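Local coordinates for TfuA domain-containing protein (Methanosarcina acetivorans, PDB 6XP8) that takes part in peptide backbone thioamidation, probably as a partner of a YcaO enzyme, at residues 4-9 / 31-36; 27-32 / 48-53. All blocks are in the same frame, centred on the assembly; numbering follows the deposited sequence.

Contact 1: residues 4-9 / 31-36; sequences VIFTGN and FQLEKF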
ATOM      1  N   VAL A   4       5.927  14.428   9.405  1.00 17.60           N
ATOM      2  CA  VAL A   4       6.765  13.245   9.206  1.00 17.02           C
ATOM      3  C   VAL A   4       5.949  12.172   8.466  1.00 16.74           C
ATOM      4  O   VAL A   4       4.795  11.912   8.817  1.00 16.62           O
ATOM      5  CB  VAL A   4       7.410  12.752  10.539  1.00 17.39           C
ATOM      6  CG1 VAL A   4       6.363  12.404  11.594  1.00 17.09           C
ATOM      7  CG2 VAL A   4       8.361  11.588  10.303  1.00 17.15           C
ATOM      8  N   ILE A   5       6.545  11.595   7.421  1.00 16.30           N
ATOM      9  CA  ILE A   5       5.875  10.584   6.580  1.00 15.99           C
ATOM     10  C   ILE A   5       6.690   9.300   6.522  1.00 15.15           C
ATOM     11  O   ILE A   5       7.872   9.319   6.177  1.00 14.95           O
ATOM     12  CB  ILE A   5       5.633  11.085   5.127  1.00 16.67           C
ATOM     13  CG1 ILE A   5       4.970  12.469   5.090  1.00 17.54           C
ATOM     14  CG2 ILE A   5       4.868  10.055   4.293  1.00 17.04           C
ATOM     15  CD1 ILE A   5       3.552  12.514   5.608  1.00 18.56           C
ATOM     16  N   PHE A   6       6.044   8.184   6.850  1.00 14.28           N
ATOM     17  CA  PHE A   6       6.683   6.875   6.784  1.00 14.04           C
ATOM     18  C   PHE A   6       6.290   6.200   5.481  1.00 13.95           C
ATOM     19  O   PHE A   6       5.139   5.785   5.314  1.00 13.72           O
ATOM     20  CB  PHE A   6       6.294   6.029   8.000  1.00 13.74           C
ATOM     21  CG  PHE A   6       6.687   6.652   9.313  1.00 13.74           C
ATOM     22  CD1 PHE A   6       7.945   6.407   9.861  1.00 13.75           C
ATOM     23  CD2 PHE A   6       5.807   7.493   9.996  1.00 13.75           C
ATOM     24  CE1 PHE A   6       8.319   6.987  11.071  1.00 13.70           C
ATOM     25  CE2 PHE A   6       6.181   8.086  11.199  1.00 13.88           C
ATOM     26  CZ  PHE A   6       7.437   7.824  11.741  1.00 13.90           C
ATOM     27  N   THR A   7       7.247   6.122   4.552  1.00 14.05           N
ATOM     28  CA  THR A   7       7.015   5.560   3.211  1.00 14.48           C
ATOM     29  C   THR A   7       8.331   5.044   2.590  1.00 14.98           C
ATOM     30  O   THR A   7       9.325   4.873   3.305  1.00 16.06           O
ATOM     31  CB  THR A   7       6.187   6.522   2.294  1.00 14.20           C
ATOM     32  OG1 THR A   7       5.666   5.801   1.169  1.00 13.89           O
ATOM     33  CG2 THR A   7       6.985   7.738   1.815  1.00 14.13           C
ATOM     34  N   GLY A   8       8.327   4.773   1.285  1.00 15.54           N
ATOM     35  CA  GLY A   8       9.487   4.210   0.603  1.00 15.82           C
ATOM     36  C   GLY A   8       9.118   3.069  -0.318  1.00 16.08           C
ATOM     37  O   GLY A   8       9.759   2.888  -1.359  1.00 16.23           O
ATOM     38  N   ASN A   9       8.092   2.304   0.071  1.00 15.97           N
ATOM     39  CA  ASN A   9       7.611   1.149  -0.698  1.00 16.03           C
ATOM     40  C   ASN A   9       6.561   1.553  -1.737  1.00 15.81           C
ATOM     41  O   ASN A   9       6.764   1.358  -2.932  1.00 16.09           O
ATOM     42  CB  ASN A   9       7.032   0.057   0.224  1.00 16.57           C
ATOM     43  CG  ASN A   9       7.983  -0.374   1.335  1.00 17.19           C
ATOM     44  OD1 ASN A   9       9.215  -0.259   1.233  1.00 18.58           O
ATOM     45  ND2 ASN A   9       7.409  -0.900   2.401  1.00 16.82           N
ATOM     46  N   PHE A  31       7.414   1.572  18.056  1.00 22.98           N
ATOM     47  CA  PHE A  31       8.010   2.645  18.867  1.00 23.60           C
ATOM     48  C   PHE A  31       8.911   3.638  18.132  1.00 22.83           C
ATOM     49  O   PHE A  31       9.914   4.117  18.666  1.00 23.99           O
ATOM     50  CB  PHE A  31       8.603   2.099  20.179  1.00 25.30           C
ATOM     51  CG  PHE A  31       7.554   1.623  21.145  1.00 26.53           C
ATOM     52  CD1 PHE A  31       6.537   2.490  21.577  1.00 27.23           C
ATOM     53  CD2 PHE A  31       7.557   0.308  21.612  1.00 27.65           C
ATOM     54  CE1 PHE A  31       5.556   2.053  22.457  1.00 27.78           C
ATOM     55  CE2 PHE A  31       6.584  -0.130  22.502  1.00 28.00           C
ATOM     56  CZ  PHE A  31       5.582   0.742  22.921  1.00 28.49           C
ATOM     57  N   GLN A  32       8.511   3.962  16.904  1.00 21.61           N
ATOM     58  CA  GLN A  32       9.141   5.030  16.145  1.00 21.03           C
ATOM     59  C   GLN A  32       8.347   6.338  16.188  1.00 21.08           C
ATOM     60  O   GLN A  32       8.942   7.417  16.099  1.00 21.37           O
ATOM     61  CB  GLN A  32       9.392   4.605  14.699  1.00 20.43           C
ATOM     62  CG  GLN A  32      10.469   3.542  14.565  1.00 19.80           C
ATOM     63  CD  GLN A  32      10.837   3.248  13.125  1.00 19.66           C
ATOM     64  OE1 GLN A  32      10.002   3.318  12.223  1.00 18.91           O
ATOM     65  NE2 GLN A  32      12.099   2.916  12.905  1.00 20.06           N
ATOM     66  N   LEU A  33       7.022   6.237  16.331  1.00 20.27           N
ATOM     67  CA  LEU A  33       6.141   7.416  16.317  1.00 20.14           C
ATOM     68  C   LEU A  33       6.399   8.393  17.459  1.00 20.35           C
ATOM     69  O   LEU A  33       6.417   9.605  17.237  1.00 19.83           O
ATOM     70  CB  LEU A  33       4.657   7.022  16.328  1.00 19.76           C
ATOM     71  CG  LEU A  33       3.979   6.286  15.166  1.00 19.68           C
ATOM     72  CD1 LEU A  33       2.475   6.375  15.347  1.00 19.07           C
ATOM     73  CD2 LEU A  33       4.360   6.832  13.796  1.00 19.66           C
ATOM     74  N   GLU A  34       6.604   7.865  18.668  1.00 20.75           N
ATOM     75  CA  GLU A  34       6.732   8.705  19.868  1.00 21.01           C
ATOM     76  C   GLU A  34       7.927   9.660  19.823  1.00 20.58           C
ATOM     77  O   GLU A  34       7.849  10.748  20.395  1.00 20.41           O
ATOM     78  CB  GLU A  34       6.733   7.867  21.156  1.00 22.06           C
ATOM     79  CG  GLU A  34       6.390   8.643  22.436  1.00 23.90           C
ATOM     80  CD  GLU A  34       4.995   9.263  22.454  1.00 26.02           C
ATOM     81  OE1 GLU A  34       4.836  10.337  23.079  1.00 27.45           O
ATOM     82  OE2 GLU A  34       4.052   8.687  21.864  1.00 27.31           O
ATOM     83  N   LYS A  35       9.000   9.266  19.125  1.00 20.12           N
ATOM     84  CA  LYS A  35      10.171  10.139  18.912  1.00 20.73           C
ATOM     85  C   LYS A  35       9.760  11.458  18.252  1.00 20.21           C
ATOM     86  O   LYS A  35      10.185  12.536  18.678  1.00 20.41           O
ATOM     87  CB  LYS A  35      11.242   9.436  18.060  1.00 21.77           C
ATOM     88  CG  LYS A  35      12.583  10.164  18.010  1.00 23.46           C
ATOM     89  CD  LYS A  35      13.532   9.558  16.985  1.00 24.53           C
ATOM     90  CE  LYS A  35      14.874  10.277  16.987  1.00 25.70           C
ATOM     91  NZ  LYS A  35      15.779   9.794  15.901  1.00 27.13           N
ATOM     92  N   PHE A  36       8.920  11.354  17.226  1.00 19.95           N
ATOM     93  CA  PHE A  36       8.469  12.515  16.461  1.00 19.84           C
ATOM     94  C   PHE A  36       7.403  13.332  17.187  1.00 20.12           C
ATOM     95  O   PHE A  36       7.396  14.562  17.092  1.00 20.18           O
ATOM     96  CB  PHE A  36       8.038  12.090  15.054  1.00 19.53           C
ATOM     97  CG  PHE A  36       9.160  11.491  14.258  1.00 19.12           C
ATOM     98  CD1 PHE A  36      10.120  12.312  13.651  1.00 19.35           C
ATOM     99  CD2 PHE A  36       9.300  10.105  14.163  1.00 18.78           C
ATOM    100  CE1 PHE A  36      11.178  11.760  12.938  1.00 18.86           C
ATOM    101  CE2 PHE A  36      10.359   9.547  13.450  1.00 19.03           C
ATOM    102  CZ  PHE A  36      11.297  10.376  12.842  1.00 18.92           C
TER

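Contact 2: residues 27-32 / 48-53; sequences PVRRFQ and DGIFFD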
ATOM      1  N   PRO A  27       9.737   2.814   6.075  1.00 13.82           N
ATOM      2  CA  PRO A  27       8.500   2.184   6.566  1.00 13.61           C
ATOM      3  C   PRO A  27       8.484   2.073   8.095  1.00 13.76           C
ATOM      4  O   PRO A  27       9.498   1.696   8.696  1.00 13.64           O
ATOM      5  CB  PRO A  27       8.537   0.799   5.922  1.00 13.85           C
ATOM      6  CG  PRO A  27       9.238   1.036   4.630  1.00 13.65           C
ATOM      7  CD  PRO A  27      10.259   2.108   4.884  1.00 13.70           C
ATOM      8  N   VAL A  28       7.355   2.431   8.704  1.00 13.78           N
ATOM      9  CA  VAL A  28       7.260   2.573  10.163  1.00 14.19           C
ATOM     10  C   VAL A  28       7.401   1.230  10.894  1.00 14.79           C
ATOM     11  O   VAL A  28       6.920   0.198  10.412  1.00 14.54           O
ATOM     12  CB  VAL A  28       5.987   3.362  10.587  1.00 13.93           C
ATOM     13  CG1 VAL A  28       4.701   2.577  10.324  1.00 13.51           C
ATOM     14  CG2 VAL A  28       6.076   3.849  12.035  1.00 13.94           C
ATOM     15  N   ARG A  29       8.102   1.271  12.027  1.00 15.89           N
ATOM     16  CA  ARG A  29       8.252   0.130  12.930  1.00 17.62           C
ATOM     17  C   ARG A  29       7.795   0.515  14.329  1.00 18.88           C
ATOM     18  O   ARG A  29       7.627   1.698  14.630  1.00 18.60           O
ATOM     19  CB  ARG A  29       9.706  -0.355  12.985  1.00 18.57           C
ATOM     20  CG  ARG A  29      10.313  -0.721  11.642  1.00 19.93           C
ATOM     21  CD  ARG A  29      11.575  -1.553  11.807  1.00 21.30           C
ATOM     22  NE  ARG A  29      12.685  -0.813  12.412  1.00 22.50           N
ATOM     23  CZ  ARG A  29      13.554  -0.049  11.747  1.00 23.40           C
ATOM     24  NH1 ARG A  29      13.458   0.115  10.431  1.00 25.04           N
ATOM     25  NH2 ARG A  29      14.525   0.562  12.407  1.00 23.88           N
ATOM     26  N   ARG A  30       7.634  -0.496  15.184  1.00 20.62           N
ATOM     27  CA  ARG A  30       7.210  -0.324  16.575  1.00 22.27           C
ATOM     28  C   ARG A  30       8.091   0.677  17.340  1.00 22.35           C
ATOM     29  O   ARG A  30       9.323   0.658  17.249  1.00 22.08           O
ATOM     30  CB  ARG A  30       7.151  -1.691  17.277  1.00 24.46           C
ATOM     31  CG  ARG A  30       6.536  -1.682  18.674  1.00 26.06           C
ATOM     32  CD  ARG A  30       6.529  -3.070  19.301  1.00 29.13           C
ATOM     33  NE  ARG A  30       5.181  -3.630  19.375  1.00 30.66           N
ATOM     34  CZ  ARG A  30       4.584  -4.322  18.405  1.00 31.86           C
ATOM     35  NH1 ARG A  30       5.201  -4.560  17.260  1.00 31.97           N
ATOM     36  NH2 ARG A  30       3.352  -4.780  18.587  1.00 33.26           N
ATOM     37  N   PHE A  31       7.414   1.572  18.056  1.00 22.98           N
ATOM     38  CA  PHE A  31       8.010   2.645  18.867  1.00 23.60           C
ATOM     39  C   PHE A  31       8.911   3.638  18.132  1.00 22.83           C
ATOM     40  O   PHE A  31       9.914   4.117  18.666  1.00 23.99           O
ATOM     41  CB  PHE A  31       8.603   2.099  20.179  1.00 25.30           C
ATOM     42  CG  PHE A  31       7.554   1.623  21.145  1.00 26.53           C
ATOM     43  CD1 PHE A  31       6.537   2.490  21.577  1.00 27.23           C
ATOM     44  CD2 PHE A  31       7.557   0.308  21.612  1.00 27.65           C
ATOM     45  CE1 PHE A  31       5.556   2.053  22.457  1.00 27.78           C
ATOM     46  CE2 PHE A  31       6.584  -0.130  22.502  1.00 28.00           C
ATOM     47  CZ  PHE A  31       5.582   0.742  22.921  1.00 28.49           C
ATOM     48  N   GLN A  32       8.511   3.962  16.904  1.00 21.61           N
ATOM     49  CA  GLN A  32       9.141   5.030  16.145  1.00 21.03           C
ATOM     50  C   GLN A  32       8.347   6.338  16.188  1.00 21.08           C
ATOM     51  O   GLN A  32       8.942   7.417  16.099  1.00 21.37           O
ATOM     52  CB  GLN A  32       9.392   4.605  14.699  1.00 20.43           C
ATOM     53  CG  GLN A  32      10.469   3.542  14.565  1.00 19.80           C
ATOM     54  CD  GLN A  32      10.837   3.248  13.125  1.00 19.66           C
ATOM     55  OE1 GLN A  32      10.002   3.318  12.223  1.00 18.91           O
ATOM     56  NE2 GLN A  32      12.099   2.916  12.905  1.00 20.06           N
ATOM     57  N   ASP A  48       3.620   3.296   4.584  1.00 12.87           N
ATOM     58  CA  ASP A  48       4.218   1.967   4.658  1.00 13.18           C
ATOM     59  C   ASP A  48       4.709   1.655   6.060  1.00 13.36           C
ATOM     60  O   ASP A  48       5.097   2.556   6.811  1.00 12.95           O
ATOM     61  CB  ASP A  48       5.360   1.845   3.643  1.00 13.26           C
ATOM     62  CG  ASP A  48       4.898   2.100   2.219  1.00 13.44           C
ATOM     63  OD1 ASP A  48       3.869   1.520   1.822  1.00 13.23           O
ATOM     64  OD2 ASP A  48       5.563   2.883   1.501  1.00 13.71           O
ATOM     65  N   GLY A  49       4.670   0.370   6.394  1.00 13.75           N
ATOM     66  CA  GLY A  49       5.147  -0.121   7.674  1.00 14.38           C
ATOM     67  C   GLY A  49       5.408  -1.606   7.625  1.00 15.18           C
ATOM     68  O   GLY A  49       4.829  -2.330   6.795  1.00 15.33           O
ATOM     69  N   ILE A  50       6.287  -2.063   8.513  1.00 15.52           N
ATOM     70  CA  ILE A  50       6.588  -3.491   8.642  1.00 16.80           C
ATOM     71  C   ILE A  50       5.356  -4.205   9.208  1.00 16.32           C
ATOM     72  O   ILE A  50       4.719  -3.699  10.138  1.00 15.68           O
ATOM     73  CB  ILE A  50       7.875  -3.719   9.487  1.00 17.61           C
ATOM     74  CG1 ILE A  50       9.129  -3.499   8.630  1.00 19.02           C
ATOM     75  CG2 ILE A  50       7.956  -5.140  10.032  1.00 18.69           C
ATOM     76  CD1 ILE A  50       9.497  -2.055   8.381  1.00 20.05           C
ATOM     77  N   PHE A  51       5.022  -5.363   8.637  1.00 16.72           N
ATOM     78  CA  PHE A  51       3.817  -6.117   9.029  1.00 17.53           C
ATOM     79  C   PHE A  51       4.036  -7.185  10.099  1.00 18.49           C
ATOM     80  O   PHE A  51       3.083  -7.580  10.774  1.00 19.08           O
ATOM     81  CB  PHE A  51       3.116  -6.718   7.800  1.00 16.94           C
ATOM     82  CG  PHE A  51       2.522  -5.685   6.883  1.00 16.84           C
ATOM     83  CD1 PHE A  51       1.438  -4.903   7.302  1.00 16.89           C
ATOM     84  CD2 PHE A  51       3.043  -5.486   5.602  1.00 17.10           C
ATOM     85  CE1 PHE A  51       0.893  -3.933   6.461  1.00 16.96           C
ATOM     86  CE2 PHE A  51       2.498  -4.522   4.753  1.00 16.89           C
ATOM     87  CZ  PHE A  51       1.428  -3.747   5.187  1.00 16.98           C
ATOM     88  N   PHE A  52       5.281  -7.634  10.254  1.00 19.70           N
ATOM     89  CA  PHE A  52       5.625  -8.655  11.251  1.00 20.58           C
ATOM     90  C   PHE A  52       5.276  -8.184  12.663  1.00 21.04           C
ATOM     91  O   PHE A  52       5.580  -7.046  13.034  1.00 20.70           O
ATOM     92  CB  PHE A  52       7.100  -9.053  11.142  1.00 21.37           C
ATOM     93  CG  PHE A  52       7.513  -9.481   9.759  1.00 22.22           C
ATOM     94  CD1 PHE A  52       6.825 -10.503   9.088  1.00 23.06           C
ATOM     95  CD2 PHE A  52       8.590  -8.866   9.122  1.00 23.10           C
ATOM     96  CE1 PHE A  52       7.204 -10.892   7.806  1.00 22.49           C
ATOM     97  CE2 PHE A  52       8.973  -9.253   7.841  1.00 23.15           C
ATOM     98  CZ  PHE A  52       8.281 -10.268   7.188  1.00 23.56           C
ATOM     99  N   ASP A  53       4.619  -9.069  13.414  1.00 21.98           N
ATOM    100  CA  ASP A  53       4.102  -8.798  14.766  1.00 23.43           C
ATOM    101  C   ASP A  53       5.054  -8.075  15.712  1.00 22.39           C
ATOM    102  O   ASP A  53       4.655  -7.102  16.358  1.00 22.31           O
ATOM    103  CB  ASP A  53       3.664 -10.104  15.434  1.00 26.56           C
ATOM    104  CG  ASP A  53       2.166 -10.228  15.547  1.00 29.19           C
ATOM    105  OD1 ASP A  53       1.511 -10.529  14.526  1.00 30.41           O
ATOM    106  OD2 ASP A  53       1.651 -10.042  16.673  1.00 32.04           O
TER
HETATM  107  O   HOH W   1       4.473  -1.149  10.959  1.00 14.90           O
HETATM  108  O   HOH W   2       2.110  -6.254  16.539  1.00 39.96           O

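Contact 1: residues 4-9 / 31-36
F6 and F36 share a first torsion that sends CG opposite the carbonyl carbon (chi1 -60° and -62°), which carries both rings into the interface between strand and helix. In V4 the first torsion sets CG2 opposite the backbone N, where it reaches the same F36 ring. V4 CG2 sits over the centre of one face of the F36 ring, 3.8 Å from its centroid, in a CH-pi contact almost along the ring normal. CG1 of V4 lies nearer the root of the ring, 3.9 Å from F36 CB. The ring of F6 meets F36 differently. It points an edge at the face of F36 in an offset edge-to-face pair, with centroids 5.7 Å apart and planes at 77°. The closest atoms are F6 CZ and F36 CE2, at 3.8 Å. L33 comes to F6 on the side of CE2. L33 CD2 is 3.4 Å from F6 CE2, a tight approach. Q32 adds only its amide oxygen, OE1, 4.2 Å from F6 CE1; that oxygen is hydrogen-bonded to R29 N. Everything else across the contact is apolar. I44 of the neighbouring strand touches V4, F6 and L33, and Q25 of strand 23-25 touches V4, F6 and F36. Y41 adds a further edge-to-face ring to F36. V4 and F6 are alternate residues of strand 3-6, so their side chains leave the same face of the sheet. Helix 33-38 packs on that face of an all-parallel sheet, whose strand order 2-1-3-4-5 is consistent with a flavodoxin-like alpha/beta fold.

Contact 2: residues 27-32 / 48-53
P27 and V28 lie beside D48, G49 and I50 where two loops run together, and a single beta bridge between V28 and G49 joins them. Both loops follow strands of the parallel sheet, 23-25 and 43-46. P27 packs its ring on two side chains. P27 CB is 4.0 Å from D48 CB and 3.9 Å from I50 CD1. The carboxylate of D48 is held elsewhere, by S10, T7 and N9. V28 makes the bridge with both of its backbone polar groups. V28 N donates to D48 O at 2.9 Å, and V28 O accepts from I50 N at 3.0 Å. Water 1 also donates to V28 O and to I50 O, so the carbonyl of V28 is gripped twice. V28 CG1 lies 3.5 Å from D48 O and also packs on G49 CA, where no side chain stands in its way. R29 runs alongside I50, the two side chains pointing the same way, with R29 CG 3.6 Å from I50 CD1. A type II turn follows from R29 to Q32. A weak bond from Q32 N to R29 O spans it, and R29 N lies above the plane of the Q32 amide. The side chain of R30, inside the turn, starts with CG opposite its backbone N (chi1 -172°). It runs extended through chi2 and bends at chi3, which brings NH1 to D53 O in a weak bond. Water 2 lies in plane at the guanidinium edge, accepting from R30 NH2 at 2.8 Å and donating to D53 O at 2.7 Å.

How the contacts relate
Contact 1 is buried and contact 2 only partly so, reaching solvent at R29 and D53. Their centres are about 9 Å apart, on the same side of the chain's centre. They share F31 and Q32, where the loop after strand 23-25 passes into helix 33-38. Contact 1 is side-chain packing of aromatic and aliphatic groups between sheet and helix. Contact 2, between loops beyond the strands, adds to its apolar patch round I50 two backbone bonds, one weak arginine bond and two waters. D48 connects them directly: its OD2 probably takes hydrogen bonds from T7 OG1 and N9 N. This ties the loop after strand 43-46 to the one after strand 3-6.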